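Local coordinates for protein branched-chain-amino-acid aminotransferase (Deinococcus radiodurans, PDB 3UYY) that probably transfers the amino group of leucine, isoleucine or valine to 2-oxoglutarate, using pyridoxal 5'-phosphate as cofactor, at residues A99-S104 with P111-E116. Residues are numbered along the deposited sequence; the frame is centred on the assembly and turned at random.
With PLP (pyridoxal-5'-phosphate), chain D.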
ATOM      1  N   ALA B  99      13.892  14.624   5.933  1.00 32.22           N
ATOM      2  CA  ALA B  99      14.171  13.690   7.021  1.00 33.08           C
ATOM      3  C   ALA B  99      13.093  12.608   7.077  1.00 32.96           C
ATOM      4  O   ALA B  99      13.399  11.422   7.209  1.00 33.14           O
ATOM      5  CB  ALA B  99      14.233  14.430   8.367  1.00 18.72           C
ATOM      6  N   ARG B 100      11.828  13.008   6.985  1.00 21.91           N
ATOM      7  CA  ARG B 100      10.756  12.020   7.030  1.00 23.26           C
ATOM      8  C   ARG B 100      10.786  11.101   5.789  1.00 22.15           C
ATOM      9  O   ARG B 100      10.594   9.889   5.905  1.00 21.91           O
ATOM     10  CB  ARG B 100       9.388  12.705   7.160  1.00 33.95           C
ATOM     11  CG  ARG B 100       8.239  11.738   7.468  1.00 32.81           C
ATOM     12  CD  ARG B 100       6.932  12.469   7.762  1.00 34.03           C
ATOM     13  NE  ARG B 100       6.448  13.262   6.632  1.00 31.23           N
ATOM     14  CZ  ARG B 100       5.481  14.173   6.726  1.00 28.64           C
ATOM     15  NH1 ARG B 100       4.891  14.405   7.894  1.00 24.25           N
ATOM     16  NH2 ARG B 100       5.116  14.876   5.661  1.00 27.38           N
ATOM     17  N   MET B 101      11.051  11.662   4.612  1.00 30.19           N
ATOM     18  CA  MET B 101      11.095  10.840   3.402  1.00 31.54           C
ATOM     19  C   MET B 101      12.162   9.768   3.523  1.00 31.44           C
ATOM     20  O   MET B 101      11.996   8.636   3.067  1.00 31.95           O
ATOM     21  CB  MET B 101      11.388  11.680   2.169  1.00 31.72           C
ATOM     22  CG  MET B 101      11.381  10.836   0.911  1.00 31.24           C
ATOM     23  SD  MET B 101      10.752  11.726  -0.514  1.00 35.32           S
ATOM     24  CE  MET B 101      12.268  12.381  -1.158  1.00 32.95           C
ATOM     25  N   ARG B 102      13.263  10.153   4.144  1.00 30.76           N
ATOM     26  CA  ARG B 102      14.385   9.270   4.372  1.00 30.15           C
ATOM     27  C   ARG B 102      13.887   8.104   5.238  1.00 27.69           C
ATOM     28  O   ARG B 102      14.230   6.954   5.018  1.00 25.06           O
ATOM     29  CB  ARG B 102      15.470  10.074   5.082  1.00 40.99           C
ATOM     30  CG  ARG B 102      16.846   9.471   5.147  1.00 42.84           C
ATOM     31  CD  ARG B 102      17.816  10.559   5.622  1.00 31.45           C
ATOM     32  NE  ARG B 102      17.706  11.715   4.740  1.00 31.45           N
ATOM     33  CZ  ARG B 102      17.740  12.977   5.140  1.00 45.08           C
ATOM     34  NH1 ARG B 102      17.885  13.272   6.419  1.00 31.45           N
ATOM     35  NH2 ARG B 102      17.611  13.945   4.252  1.00 31.45           N
ATOM     36  N   MET B 103      13.058   8.401   6.224  1.00 26.83           N
ATOM     37  CA  MET B 103      12.546   7.347   7.081  1.00 29.22           C
ATOM     38  C   MET B 103      11.593   6.448   6.274  1.00 27.63           C
ATOM     39  O   MET B 103      11.603   5.224   6.415  1.00 28.64           O
ATOM     40  CB  MET B 103      11.851   7.986   8.286  1.00106.55           C
ATOM     41  CG  MET B 103      11.444   7.025   9.372  1.00106.55           C
ATOM     42  SD  MET B 103       9.745   6.498   9.157  1.00106.55           S
ATOM     43  CE  MET B 103       8.875   7.806  10.047  1.00106.55           C
ATOM     44  N   SER B 104      10.789   7.052   5.404  1.00 31.01           N
ATOM     45  CA  SER B 104       9.852   6.281   4.586  1.00 33.25           C
ATOM     46  C   SER B 104      10.596   5.347   3.627  1.00 33.19           C
ATOM     47  O   SER B 104      10.228   4.174   3.469  1.00 35.75           O
ATOM     48  CB  SER B 104       8.938   7.227   3.798  1.00 24.99           C
ATOM     49  OG  SER B 104       8.138   8.010   4.676  1.00 26.48           O
ATOM     50  N   PRO B 111      16.458   3.634  -1.855  1.00 26.63           N
ATOM     51  CA  PRO B 111      17.601   4.497  -1.560  1.00 26.92           C
ATOM     52  C   PRO B 111      17.140   5.848  -1.003  1.00 27.58           C
ATOM     53  O   PRO B 111      16.083   6.366  -1.378  1.00 25.98           O
ATOM     54  CB  PRO B 111      18.308   4.601  -2.911  1.00 41.19           C
ATOM     55  CG  PRO B 111      17.174   4.498  -3.889  1.00 41.19           C
ATOM     56  CD  PRO B 111      16.326   3.391  -3.303  1.00 41.19           C
ATOM     57  N   GLU B 112      17.937   6.410  -0.103  1.00 27.85           N
ATOM     58  CA  GLU B 112      17.607   7.684   0.517  1.00 29.36           C
ATOM     59  C   GLU B 112      18.101   8.886  -0.273  1.00 29.88           C
ATOM     60  O   GLU B 112      18.826   8.758  -1.255  1.00 29.38           O
ATOM     61  CB  GLU B 112      18.187   7.723   1.928  1.00 85.17           C
ATOM     62  CG  GLU B 112      18.093   6.388   2.632  1.00 43.72           C
ATOM     63  CD  GLU B 112      18.575   6.428   4.064  1.00 43.72           C
ATOM     64  OE1 GLU B 112      19.627   7.051   4.323  1.00 43.72           O
ATOM     65  OE2 GLU B 112      17.909   5.827   4.929  1.00 43.72           O
ATOM     66  N   LEU B 113      17.680  10.061   0.167  1.00 37.52           N
ATOM     67  CA  LEU B 113      18.073  11.320  -0.448  1.00 37.76           C
ATOM     68  C   LEU B 113      18.548  12.257   0.660  1.00 37.97           C
ATOM     69  O   LEU B 113      17.847  12.466   1.657  1.00 36.38           O
ATOM     70  CB  LEU B 113      16.888  11.933  -1.187  1.00 27.85           C
ATOM     71  CG  LEU B 113      16.505  11.207  -2.473  1.00 30.05           C
ATOM     72  CD1 LEU B 113      15.065  11.465  -2.801  1.00 30.30           C
ATOM     73  CD2 LEU B 113      17.424  11.670  -3.600  1.00 29.65           C
ATOM     74  N   SER B 114      19.745  12.812   0.495  1.00 33.94           N
ATOM     75  CA  SER B 114      20.286  13.714   1.501  1.00 32.45           C
ATOM     76  C   SER B 114      19.431  14.967   1.569  1.00 31.85           C
ATOM     77  O   SER B 114      18.706  15.280   0.624  1.00 30.58           O
ATOM     78  CB  SER B 114      21.717  14.106   1.147  1.00 52.19           C
ATOM     79  OG  SER B 114      21.736  14.943   0.002  1.00 30.93           O
ATOM     80  N   ASP B 115      19.520  15.682   2.685  1.00 30.42           N
ATOM     81  CA  ASP B 115      18.773  16.920   2.848  1.00 29.94           C
ATOM     82  C   ASP B 115      19.083  17.826   1.654  1.00 32.24           C
ATOM     83  O   ASP B 115      18.193  18.477   1.084  1.00 29.68           O
ATOM     84  CB  ASP B 115      19.200  17.617   4.141  1.00 31.59           C
ATOM     85  CG  ASP B 115      18.404  17.160   5.347  1.00 29.94           C
ATOM     86  OD1 ASP B 115      17.992  15.982   5.386  1.00 37.00           O
ATOM     87  OD2 ASP B 115      18.196  17.987   6.269  1.00 37.00           O
ATOM     88  N   GLU B 116      20.355  17.847   1.266  1.00 35.59           N
ATOM     89  CA  GLU B 116      20.801  18.681   0.159  1.00 35.58           C
ATOM     90  C   GLU B 116      20.096  18.375  -1.164  1.00 33.38           C
ATOM     91  O   GLU B 116      19.552  19.276  -1.805  1.00 33.81           O
ATOM     92  CB  GLU B 116      22.313  18.540  -0.012  1.00 87.29           C
ATOM     93  CG  GLU B 116      22.918  19.503  -1.005  1.00 89.14           C
ATOM     94  CD  GLU B 116      24.428  19.433  -1.015  1.00 92.88           C
ATOM     95  OE1 GLU B 116      25.037  19.657   0.053  1.00 93.77           O
ATOM     96  OE2 GLU B 116      25.008  19.154  -2.084  1.00 95.18           O
TER
HETATM   97  N1  PLP D 372      -1.302  12.214   8.438  1.00 27.17           N
HETATM   98  C2  PLP D 372      -1.618  11.759   7.177  1.00 28.01           C
HETATM   99  C2A PLP D 372      -2.186  10.343   7.044  1.00 30.20           C
HETATM  100  C3  PLP D 372      -1.401  12.626   6.064  1.00 33.15           C
HETATM  101  O3  PLP D 372      -1.708  12.194   4.824  1.00 32.42           O
HETATM  102  C4  PLP D 372      -0.859  13.957   6.264  1.00 33.32           C
HETATM  103  C4A PLP D 372      -0.641  14.872   4.983  1.00 34.05           C
HETATM  104  C5  PLP D 372      -0.544  14.369   7.649  1.00 30.93           C
HETATM  105  C6  PLP D 372      -0.780  13.477   8.697  1.00 26.58           C
HETATM  106  C5A PLP D 372       0.026  15.693   8.068  1.00 21.76           C
HETATM  107  O4P PLP D 372       1.410  15.776   7.986  1.00 25.56           O
HETATM  108  P   PLP D 372       2.113  17.150   7.656  1.00 18.44           P
HETATM  109  O1P PLP D 372       1.686  17.633   6.353  1.00 26.70           O
HETATM  110  O2P PLP D 372       3.615  16.735   7.645  1.00 23.73           O
HETATM  111  O3P PLP D 372       1.928  18.061   8.819  1.00 46.30           O
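Arg-102 reaches from helix 94-107 to the chain that leads into helix 115-129 and grips the carbonyl of Leu-113 side-on with two nitrogens. Arg-102 NE lies 3.2 Å from Leu-113 O and stands above the carbonyl plane, whereas Arg-102 NH2, at 3.0 Å from the same oxygen, approaches within that plane. The oxygen itself sits close to the plane of the guanidinium, at its edge. A bend at chi3 (-55°) in an otherwise extended chain turns the group toward this acceptor, and the CA of Ala-99 lies over the rim of one guanidinium face. OD1 of Asp-115 meets Arg-102 NH2 in a salt bridge whose modelled length is implausibly short and so doubtful in detail, and Arg-102 NH1 by a weak bond of 2.9 Å; the carboxylate plane is turned 39° from that of the guanidinium. The paired bonds to Leu-113 O limit rotation of the guanidinium.

Both helices belong to the smaller domain of the class-IV aminotransferase fold, where they pack on an antiparallel sheet, and Ser-114 N-caps the second helix through Gln-117 N. Glu-112 crosses Arg-102 at about a right angle, its CD 3.7 Å from Arg-102 CG, so it meets the aliphatic part of the arginine; its OE2 is paired instead with Arg-106, one turn further along the first helix. On the side facing the sheet, the methyl CE of Met-101 meets CD1 of Leu-113, and both side chains rest on Phe-165 of strand 162-172.

From the same helix Arg-100 extends to the cofactor, a bend at chi3 (62°) turning its guanidinium to the phosphate. Arg-100 NH1 donates to PLP O2P at 2.7 Å, with a weak second bond from NH2. Glu-77 and Pro-264 O bind the same guanidinium, which fixes its orientation edge-on to the phosphate.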